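Local coordinates for TOG array regulator of axonemal microtubules protein 1 (Mus musculus, PDB 5DN7) that binds microtubules and promotes their polymerization through its TOG regions, the second of which is described here, and takes part in building cilia and setting their length, at residues A[67-70]-A[71-75]; A[80-83]-A[84-88]. All coordinates share one frame; numbering follows the deposited sequence.

Contact 1 (A[67-70]-A[71-75])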
loop_
_atom_site.group_PDB
_atom_site.type_symbol
_atom_site.label_atom_id
_atom_site.label_comp_id
_atom_site.label_asym_id
_atom_site.label_seq_id
_atom_site.Cartn_x
_atom_site.Cartn_y
_atom_site.Cartn_z
ATOM N N PHE A 67 -3.755 -2.033 21.080
ATOM C CA PHE A 67 -4.593 -1.118 20.306
ATOM C C PHE A 67 -4.580 -1.457 18.820
ATOM O O PHE A 67 -5.627 -1.581 18.179
ATOM C CB PHE A 67 -4.109 0.319 20.525
ATOM C CG PHE A 67 -5.022 1.374 19.950
ATOM C CD1 PHE A 67 -6.339 1.474 20.365
ATOM C CD2 PHE A 67 -4.552 2.284 19.029
ATOM C CE1 PHE A 67 -7.177 2.446 19.846
ATOM C CE2 PHE A 67 -5.384 3.257 18.515
ATOM C CZ PHE A 67 -6.698 3.335 18.924
ATOM N N ILE A 68 -3.377 -1.604 18.281
ATOM C CA ILE A 68 -3.219 -1.922 16.874
ATOM C C ILE A 68 -3.868 -3.278 16.580
ATOM O O ILE A 68 -4.498 -3.450 15.537
ATOM C CB ILE A 68 -1.727 -1.913 16.461
ATOM C CG1 ILE A 68 -1.223 -0.471 16.371
ATOM C CG2 ILE A 68 -1.530 -2.602 15.124
ATOM C CD1 ILE A 68 0.277 -0.328 16.422
ATOM N N SER A 69 -3.752 -4.214 17.521
ATOM C CA SER A 69 -4.394 -5.526 17.397
ATOM C C SER A 69 -5.926 -5.394 17.269
ATOM O O SER A 69 -6.572 -6.006 16.400
ATOM C CB SER A 69 -4.004 -6.388 18.605
ATOM O OG SER A 69 -4.475 -7.717 18.492
ATOM N N LEU A 70 -6.494 -4.556 18.127
ATOM C CA LEU A 70 -7.908 -4.216 18.066
ATOM C C LEU A 70 -8.311 -3.660 16.693
ATOM O O LEU A 70 -9.289 -4.124 16.081
ATOM C CB LEU A 70 -8.249 -3.196 19.148
ATOM C CG LEU A 70 -9.703 -2.751 19.136
ATOM C CD1 LEU A 70 -10.585 -3.952 19.455
ATOM C CD2 LEU A 70 -9.928 -1.635 20.124
ATOM N N LEU A 71 -7.554 -2.678 16.207
ATOM C CA LEU A 71 -7.812 -2.119 14.881
ATOM C C LEU A 71 -7.757 -3.203 13.804
ATOM O O LEU A 71 -8.569 -3.219 12.881
ATOM C CB LEU A 71 -6.818 -1.002 14.562
ATOM C CG LEU A 71 -6.892 0.191 15.524
ATOM C CD1 LEU A 71 -5.979 1.315 15.087
ATOM C CD2 LEU A 71 -8.313 0.699 15.681
ATOM N N TYR A 72 -6.814 -4.124 13.939
ATOM C CA TYR A 72 -6.663 -5.193 12.969
ATOM C C TYR A 72 -7.907 -6.071 12.968
ATOM O O TYR A 72 -8.372 -6.512 11.912
ATOM C CB TYR A 72 -5.409 -6.020 13.275
ATOM C CG TYR A 72 -5.105 -7.100 12.256
ATOM C CD1 TYR A 72 -4.599 -6.774 11.002
ATOM C CD2 TYR A 72 -5.312 -8.451 12.555
ATOM C CE1 TYR A 72 -4.311 -7.752 10.064
ATOM C CE2 TYR A 72 -5.021 -9.443 11.627
ATOM C CZ TYR A 72 -4.524 -9.085 10.376
ATOM O OH TYR A 72 -4.233 -10.053 9.432
ATOM N N ASN A 73 -8.453 -6.352 14.125
ATOM C CA ASN A 73 -9.690 -7.067 14.175
ATOM C C ASN A 73 -10.878 -6.322 13.609
ATOM O O ASN A 73 -11.702 -6.887 12.985
ATOM C CB ASN A 73 -9.938 -7.649 15.552
ATOM C CG ASN A 73 -8.939 -8.726 15.904
ATOM O OD1 ASN A 73 -8.396 -8.721 16.979
ATOM N ND2 ASN A 73 -8.692 -9.636 15.003
ATOM N N LEU A 74 -10.940 -5.035 13.848
ATOM C CA LEU A 74 -12.044 -4.227 13.344
ATOM C C LEU A 74 -12.074 -4.190 11.810
ATOM O O LEU A 74 -13.132 -4.024 11.207
ATOM C CB LEU A 74 -11.955 -2.815 13.907
ATOM C CG LEU A 74 -12.231 -2.706 15.408
ATOM C CD1 LEU A 74 -12.031 -1.283 15.903
ATOM C CD2 LEU A 74 -13.651 -3.179 15.701
ATOM N N LEU A 75 -10.920 -4.366 11.177
ATOM C CA LEU A 75 -10.862 -4.384 9.721
ATOM C C LEU A 75 -11.442 -5.675 9.139
ATOM O O LEU A 75 -11.547 -5.819 7.923
ATOM C CB LEU A 75 -9.428 -4.194 9.239
ATOM C CG LEU A 75 -8.797 -2.855 9.596
ATOM C CD1 LEU A 75 -7.354 -2.855 9.177
ATOM C CD2 LEU A 75 -9.554 -1.694 8.936
#
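Phe-67 opens the contact by meeting Leu-71 one helical turn on, through both backbone and side chain. Its carbonyl O takes the amide N of Leu-71 at 3.0 Å, with the donor in the carbonyl plane and an N-H...O angle of 166°. CG of Phe-67 stands anti to the backbone N (chi1 -171°), beside the carbonyl carbon, which brings the far end of the ring nearer the next turn, with CE2 4.0 Å from Leu-71 CD1. The two side chains cross obliquely, while CG of Leu-71 rests 3.4 Å from Phe-67 O. The ring also packs on Leu-47 and Leu-51 of helix 40-52.

Ile-68 continues the i to i+4 pattern through its backbone alone: Tyr-72 N donates to its O, tilted somewhat from the carbonyl plane. Its side chain points away from residues 71-75 and lies against Leu-93 and Pro-107 instead. The TOG solenoid is built of HEAT repeats of paired helices, and in this predicted repeat the buried side chains of helix 61-74 face helix 80-97, helix 40-52 and helix 105-114.

Ser-69 stands on the exposed side. Its O receives Asn-73 N at 3.0 Å and also lies 3.3 Å from CB of Tyr-72. The end of the tyrosine leads away from residues 67-70, and its ring makes a cation-pi contact with Lys-114, whose NZ is also hydrogen-bonded to Tyr-72 O.

Leu-70 returns to the buried side. Its O accepts Leu-74 N at 2.9 Å, the donor again in the carbonyl plane. CG of Leu-74 sits 3.3 Å from that same O, its chi1 of -69° laying the branch back along the preceding turn, and Leu-74 CD1 reaches Leu-70 CG at 4.2 Å.

Contact 2 (A[80-83]-A[84-88])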
loop_
_atom_site.group_PDB
_atom_site.type_symbol
_atom_site.label_atom_id
_atom_site.label_comp_id
_atom_site.label_asym_id
_atom_site.label_seq_id
_atom_site.Cartn_x
_atom_site.Cartn_y
_atom_site.Cartn_z
ATOM N N PHE A 80 -18.421 -2.310 5.395
ATOM C CA PHE A 80 -17.288 -1.532 4.883
ATOM C C PHE A 80 -17.180 -0.163 5.521
ATOM O O PHE A 80 -16.134 0.447 5.428
ATOM C CB PHE A 80 -17.356 -1.361 3.357
ATOM C CG PHE A 80 -18.276 -0.261 2.911
ATOM C CD1 PHE A 80 -19.633 -0.492 2.761
ATOM C CD2 PHE A 80 -17.781 1.008 2.639
ATOM C CE1 PHE A 80 -20.490 0.537 2.344
ATOM C CE2 PHE A 80 -18.613 2.028 2.233
ATOM C CZ PHE A 80 -19.970 1.800 2.079
ATOM N N LYS A 81 -18.247 0.329 6.147
ATOM C CA LYS A 81 -18.205 1.653 6.775
ATOM C C LYS A 81 -17.432 1.599 8.096
ATOM O O LYS A 81 -16.745 2.568 8.481
ATOM C CB LYS A 81 -19.617 2.190 7.008
ATOM C CG LYS A 81 -20.451 2.336 5.731
ATOM C CD LYS A 81 -21.928 2.582 6.048
ATOM C CE LYS A 81 -22.725 2.938 4.792
ATOM N NZ LYS A 81 -24.193 2.683 4.954
ATOM N N VAL A 82 -17.555 0.461 8.778
ATOM C CA VAL A 82 -16.730 0.165 9.941
ATOM C C VAL A 82 -15.268 0.046 9.522
ATOM O O VAL A 82 -14.396 0.620 10.152
ATOM C CB VAL A 82 -17.168 -1.131 10.647
ATOM C CG1 VAL A 82 -16.171 -1.500 11.729
ATOM C CG2 VAL A 82 -18.551 -0.959 11.243
ATOM N N VAL A 83 -15.013 -0.685 8.445
ATOM C CA VAL A 83 -13.658 -0.797 7.931
ATOM C C VAL A 83 -13.085 0.586 7.624
ATOM O O VAL A 83 -11.961 0.900 8.020
ATOM C CB VAL A 83 -13.608 -1.674 6.669
ATOM C CG1 VAL A 83 -12.210 -1.673 6.081
ATOM C CG2 VAL A 83 -14.050 -3.084 6.998
ATOM N N HIS A 84 -13.882 1.416 6.949
ATOM C CA HIS A 84 -13.468 2.761 6.567
ATOM C C HIS A 84 -13.109 3.597 7.790
ATOM O O HIS A 84 -12.024 4.209 7.843
ATOM C CB HIS A 84 -14.570 3.462 5.749
ATOM C CG HIS A 84 -14.267 4.898 5.448
ATOM N ND1 HIS A 84 -14.834 5.941 6.150
ATOM C CD2 HIS A 84 -13.426 5.461 4.547
ATOM C CE1 HIS A 84 -14.360 7.086 5.687
ATOM N NE2 HIS A 84 -13.503 6.826 4.714
ATOM N N GLY A 85 -14.002 3.607 8.778
ATOM C CA GLY A 85 -13.746 4.347 10.004
ATOM C C GLY A 85 -12.511 3.856 10.752
ATOM O O GLY A 85 -11.732 4.647 11.304
ATOM N N THR A 86 -12.324 2.541 10.779
ATOM C CA THR A 86 -11.157 1.972 11.444
ATOM C C THR A 86 -9.890 2.420 10.720
ATOM O O THR A 86 -8.945 2.826 11.359
ATOM C CB THR A 86 -11.217 0.449 11.488
ATOM O OG1 THR A 86 -12.431 0.034 12.125
ATOM C CG2 THR A 86 -10.031 -0.113 12.243
ATOM N N LEU A 87 -9.894 2.367 9.391
ATOM C CA LEU A 87 -8.769 2.849 8.591
ATOM C C LEU A 87 -8.465 4.307 8.880
ATOM O O LEU A 87 -7.304 4.695 8.927
ATOM C CB LEU A 87 -9.031 2.661 7.098
ATOM C CG LEU A 87 -8.869 1.233 6.598
ATOM C CD1 LEU A 87 -9.286 1.099 5.147
ATOM C CD2 LEU A 87 -7.405 0.810 6.784
ATOM N N GLN A 88 -9.501 5.115 9.082
ATOM C CA GLN A 88 -9.264 6.490 9.508
ATOM C C GLN A 88 -8.580 6.576 10.883
ATOM O O GLN A 88 -7.649 7.385 11.104
ATOM C CB GLN A 88 -10.572 7.251 9.535
ATOM C CG GLN A 88 -11.063 7.596 8.162
ATOM C CD GLN A 88 -12.261 8.475 8.228
ATOM O OE1 GLN A 88 -13.255 8.130 8.868
ATOM N NE2 GLN A 88 -12.181 9.635 7.583
HETATM O O HOH W 1 -16.993 5.648 8.313
#
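A chi1 of -56° sets Thr-86 OG1 beside its own backbone N and turns it back toward Val-82 O, which it meets at 2.8 Å. The hydroxyl donates from above the carbonyl plane, 40° out of it, whereas Thr-86 N reaches the same oxygen at 2.9 Å with a tilt of only 19°. A valine here would probably cost Val-82 O the hydroxyl bond, leaving only the bond from the amide of the two described. Val-82 CG1 comes 4.1 Å from Thr-86 OG1. Leu-87, its CG likewise next to the backbone N, lies side by side with Val-83, and its CD1 approaches Val-83 CG1 at 4.1 Å.

These pairs belong to the first turns of helix 80-97 in a predicted HEAT repeat. On another side, the His-84 side chain leads away from residues 80-83 and touches Val-122 and Ile-123 of helix 121-138. A water in the plane of the imidazole bridges its ND1 and Lys-81 O, 3.1 Å from each, and donates to the carbonyl. That carbonyl also accepts Gly-85 N. CG of Gln-88 lies over one face of the histidine ring, offset toward the rim.

With its hydrogen given to Val-82 O, the buried hydroxyl of Thr-86 can lie against the apolar Leu-74, while at His-84, partly exposed, a water links ring and backbone.

In the fold
Contact 1 closes before contact 2 opens, and their centres lie 11 Å apart on the same side of the chain's centre. They occupy helix 61-74 and helix 80-97, consecutive helices of one predicted HEAT repeat in TOG region 2. The two meet directly: Leu-74 CB lies 3.4 Å from Thr-86 OG1, and CD2 of Leu-75 packs on CG2 of the same threonine. Thr-86 therefore enters the seam where the end of the first helix passes the start of the second. Packing of this kind within and between repeats builds the solenoid of the TOG region, which mediates interaction with microtubules.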